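Local coordinates for protein alpha-L-rhamnosidase (Aspergillus terreus, PDB 6GSZ) that probably hydrolyses terminal non-reducing alpha-L-rhamnose residues in alpha-L-rhamnosides, at residues 712-720 / 792-800. Sequence-based numbering, arbitrary orientation. Where two conformers were deposited one is given.
Sequences SDAFYSMLR and VVPGGDLQQ
Packing between Tyr716 and the glycines Gly795 and Gly796 shows how bare backbone can serve as a partner for an aromatic ring. The Gly795 CA sits 3.7 Å from the centroid of the Tyr716 ring in a CH-pi contact, Gly795 C lies over the ring centre, and the Gly796 N covers the same face, nearer the rim. Trp770 of helix 768-775 meets the Tyr716 ring edge-to-face, Ile775 touches its side chain, and Leu798 CD1 approaches Tyr716 CE1 obliquely.

Hydrogen bonding fixes the far end of the ring: Tyr716 OH donates to Val793 O at 2.6 Å, in the carbonyl plane. Two waters extend the polar contact from Asp713 OD1, one donating also to Pro794 O, the other accepting from Gly796 N.

A charged pair borders the ring contact. Arg720, bent at chi3 (56°), sets one guanidinium face over Gly796 O, off toward the rim, and forms a salt bridge from NH2 to the anti lone pair of Asp797 OD2, 3.1 Å away; the guanidinium and carboxylate planes are 78° apart, the oxygen lies 21° out of the guanidinium plane, and the second bond, from NH1, is weak.

Here a loop of the C-terminal beta domain meets a helix of the catalytic (alpha/alpha)6 domain: hydroxyl bond and ring face together fix the tyrosine against the type I' turn Gly795-Leu798, while the bent ion pair probably adds less.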
loop_
_atom_site.group_PDB
_atom_site.type_symbol
_atom_site.label_atom_id
_atom_site.label_comp_id
_atom_site.label_asym_id
_atom_site.label_seq_id
_atom_site.Cartn_x
_atom_site.Cartn_y
_atom_site.Cartn_z
ATOM N N SER A 712 23.257 -6.559 -17.907
ATOM C CA SER A 712 23.186 -6.441 -16.462
ATOM C C SER A 712 24.431 -5.772 -15.862
ATOM O O SER A 712 24.314 -5.093 -14.860
ATOM C CB SER A 712 22.888 -7.766 -15.764
ATOM O OG SER A 712 21.608 -8.266 -16.107
ATOM N N ASP A 713 25.629 -6.005 -16.403
ATOM C CA ASP A 713 26.853 -5.396 -15.836
ATOM C C ASP A 713 26.771 -3.868 -15.879
ATOM O O ASP A 713 27.159 -3.204 -14.913
ATOM C CB ASP A 713 28.104 -5.875 -16.585
ATOM C CG ASP A 713 28.446 -7.299 -16.242
ATOM O OD1 ASP A 713 28.222 -7.747 -15.096
ATOM O OD2 ASP A 713 28.973 -7.957 -17.144
ATOM N N ALA A 714 26.223 -3.308 -16.959
ATOM C CA ALA A 714 26.033 -1.862 -17.049
ATOM C C ALA A 714 25.107 -1.365 -15.930
ATOM O O ALA A 714 25.358 -0.335 -15.339
ATOM C CB ALA A 714 25.494 -1.466 -18.411
ATOM N N PHE A 715 24.045 -2.112 -15.652
ATOM C CA PHE A 715 23.100 -1.659 -14.626
ATOM C C PHE A 715 23.757 -1.781 -13.256
ATOM O O PHE A 715 23.545 -0.933 -12.395
ATOM C CB PHE A 715 21.746 -2.381 -14.668
ATOM C CG PHE A 715 20.736 -1.646 -13.814
ATOM C CD1 PHE A 715 20.298 -0.391 -14.211
ATOM C CD2 PHE A 715 20.273 -2.170 -12.627
ATOM C CE1 PHE A 715 19.403 0.318 -13.417
ATOM C CE2 PHE A 715 19.339 -1.481 -11.853
ATOM C CZ PHE A 715 18.906 -0.241 -12.262
ATOM N N TYR A 716 24.497 -2.876 -13.021
ATOM C CA TYR A 716 25.223 -3.001 -11.758
ATOM C C TYR A 716 26.110 -1.759 -11.544
ATOM O O TYR A 716 26.268 -1.281 -10.397
ATOM C CB TYR A 716 26.052 -4.288 -11.711
ATOM C CG TYR A 716 25.371 -5.505 -11.131
ATOM C CD1 TYR A 716 24.971 -5.577 -9.798
ATOM C CD2 TYR A 716 25.175 -6.629 -11.900
ATOM C CE1 TYR A 716 24.389 -6.724 -9.275
ATOM C CE2 TYR A 716 24.616 -7.795 -11.383
ATOM C CZ TYR A 716 24.238 -7.861 -10.061
ATOM O OH TYR A 716 23.704 -9.009 -9.537
ATOM N N SER A 717 26.748 -1.282 -12.620
ATOM C CA SER A 717 27.629 -0.111 -12.490
ATOM C C SER A 717 26.803 1.125 -12.118
ATOM O O SER A 717 27.260 1.924 -11.315
ATOM C CB SER A 717 28.451 0.104 -13.724
ATOM O OG SER A 717 29.357 -0.975 -13.904
ATOM N N MET A 718 25.597 1.268 -12.706
ATOM C CA MET A 718 24.692 2.349 -12.287
ATOM C C MET A 718 24.302 2.185 -10.816
ATOM O O MET A 718 24.312 3.165 -10.041
ATOM C CB MET A 718 23.412 2.348 -13.127
ATOM C CG MET A 718 23.655 2.536 -14.602
ATOM S SD MET A 718 22.130 2.836 -15.523
ATOM C CE MET A 718 21.840 4.523 -15.057
ATOM N N LEU A 719 23.946 0.973 -10.419
ATOM C CA LEU A 719 23.448 0.711 -9.061
ATOM C C LEU A 719 24.512 0.991 -8.004
ATOM O O LEU A 719 24.169 1.445 -6.908
ATOM C CB LEU A 719 22.948 -0.730 -8.979
ATOM C CG LEU A 719 22.326 -1.154 -7.655
ATOM C CD1 LEU A 719 21.080 -0.326 -7.358
ATOM C CD2 LEU A 719 21.992 -2.627 -7.660
ATOM N N ARG A 720 25.791 0.840 -8.358
ATOM C CA ARG A 720 26.886 1.050 -7.411
ATOM C C ARG A 720 27.330 2.518 -7.347
ATOM O O ARG A 720 28.136 2.842 -6.456
ATOM C CB ARG A 720 28.068 0.149 -7.780
ATOM C CG ARG A 720 27.767 -1.327 -7.612
ATOM C CD ARG A 720 28.905 -2.195 -8.093
ATOM N NE ARG A 720 30.159 -1.856 -7.436
ATOM C CZ ARG A 720 31.329 -2.384 -7.759
ATOM N NH1 ARG A 720 31.479 -2.977 -8.932
ATOM N NH2 ARG A 720 32.325 -2.335 -6.892
ATOM N N VAL A 792 19.344 -15.973 -11.338
ATOM C CA VAL A 792 20.273 -15.099 -10.704
ATOM C C VAL A 792 21.331 -14.630 -11.703
ATOM O O VAL A 792 21.945 -15.464 -12.376
ATOM C CB VAL A 792 20.964 -15.762 -9.503
ATOM C CG1 VAL A 792 22.131 -14.901 -9.014
ATOM C CG2 VAL A 792 19.970 -16.102 -8.410
ATOM N N VAL A 793 21.577 -13.328 -11.780
ATOM C CA VAL A 793 22.641 -12.759 -12.599
ATOM C C VAL A 793 23.634 -12.058 -11.683
ATOM O O VAL A 793 23.420 -10.908 -11.307
ATOM C CB VAL A 793 22.106 -11.824 -13.699
ATOM C CG1 VAL A 793 23.231 -11.356 -14.618
ATOM C CG2 VAL A 793 21.009 -12.486 -14.521
ATOM N N PRO A 794 24.725 -12.731 -11.256
ATOM C CA PRO A 794 25.694 -12.105 -10.371
ATOM C C PRO A 794 26.451 -11.008 -11.129
ATOM O O PRO A 794 26.548 -11.035 -12.344
ATOM C CB PRO A 794 26.645 -13.232 -9.924
ATOM C CG PRO A 794 26.302 -14.423 -10.760
ATOM C CD PRO A 794 25.094 -14.103 -11.617
ATOM N N GLY A 795 26.979 -10.060 -10.355
ATOM C CA GLY A 795 27.719 -8.967 -10.887
ATOM C C GLY A 795 27.959 -7.941 -9.811
ATOM O O GLY A 795 27.714 -8.193 -8.641
ATOM N N GLY A 796 28.497 -6.806 -10.224
ATOM C CA GLY A 796 28.689 -5.679 -9.341
ATOM C C GLY A 796 29.627 -5.967 -8.184
ATOM O O GLY A 796 29.515 -5.340 -7.124
ATOM N N ASP A 797 30.572 -6.894 -8.363
ATOM C CA ASP A 797 31.459 -7.264 -7.231
ATOM C C ASP A 797 30.689 -7.783 -5.991
ATOM O O ASP A 797 31.266 -7.856 -4.888
ATOM C CB ASP A 797 32.392 -6.105 -6.864
ATOM C CG ASP A 797 33.510 -5.870 -7.875
ATOM O OD1 ASP A 797 33.952 -6.850 -8.479
ATOM O OD2 ASP A 797 33.940 -4.696 -8.044
ATOM N N LEU A 798 29.431 -8.229 -6.144
ATOM C CA LEU A 798 28.747 -8.915 -5.045
ATOM C C LEU A 798 29.376 -10.290 -4.829
ATOM O O LEU A 798 29.694 -10.994 -5.807
ATOM C CB LEU A 798 27.259 -9.104 -5.364
ATOM C CG LEU A 798 26.403 -7.848 -5.443
ATOM C CD1 LEU A 798 24.940 -8.218 -5.658
ATOM C CD2 LEU A 798 26.553 -7.015 -4.209
ATOM N N GLN A 799 29.530 -10.669 -3.561
ATOM C CA GLN A 799 30.032 -11.969 -3.182
ATOM C C GLN A 799 28.875 -12.914 -2.818
ATOM O O GLN A 799 29.049 -14.105 -2.813
ATOM C CB GLN A 799 31.014 -11.821 -2.015
ATOM C CG GLN A 799 32.300 -11.078 -2.366
ATOM C CD GLN A 799 32.333 -9.634 -1.909
ATOM O OE1 GLN A 799 32.006 -9.303 -0.764
ATOM N NE2 GLN A 799 32.764 -8.754 -2.803
ATOM N N GLN A 800 27.719 -12.359 -2.437
ATOM C CA GLN A 800 26.568 -13.172 -2.042
ATOM C C GLN A 800 25.296 -12.328 -1.999
ATOM O O GLN A 800 25.365 -11.103 -1.869
ATOM C CB GLN A 800 26.719 -13.845 -0.688
ATOM C CG GLN A 800 27.065 -12.964 0.472
ATOM C CD GLN A 800 27.058 -13.838 1.712
ATOM O OE1 GLN A 800 26.015 -14.085 2.323
ATOM N NE2 GLN A 800 28.206 -14.401 2.030
HETATM O O HOH W 1 26.227 -9.088 -14.475
HETATM O O HOH W 2 29.055 -6.350 -12.987
#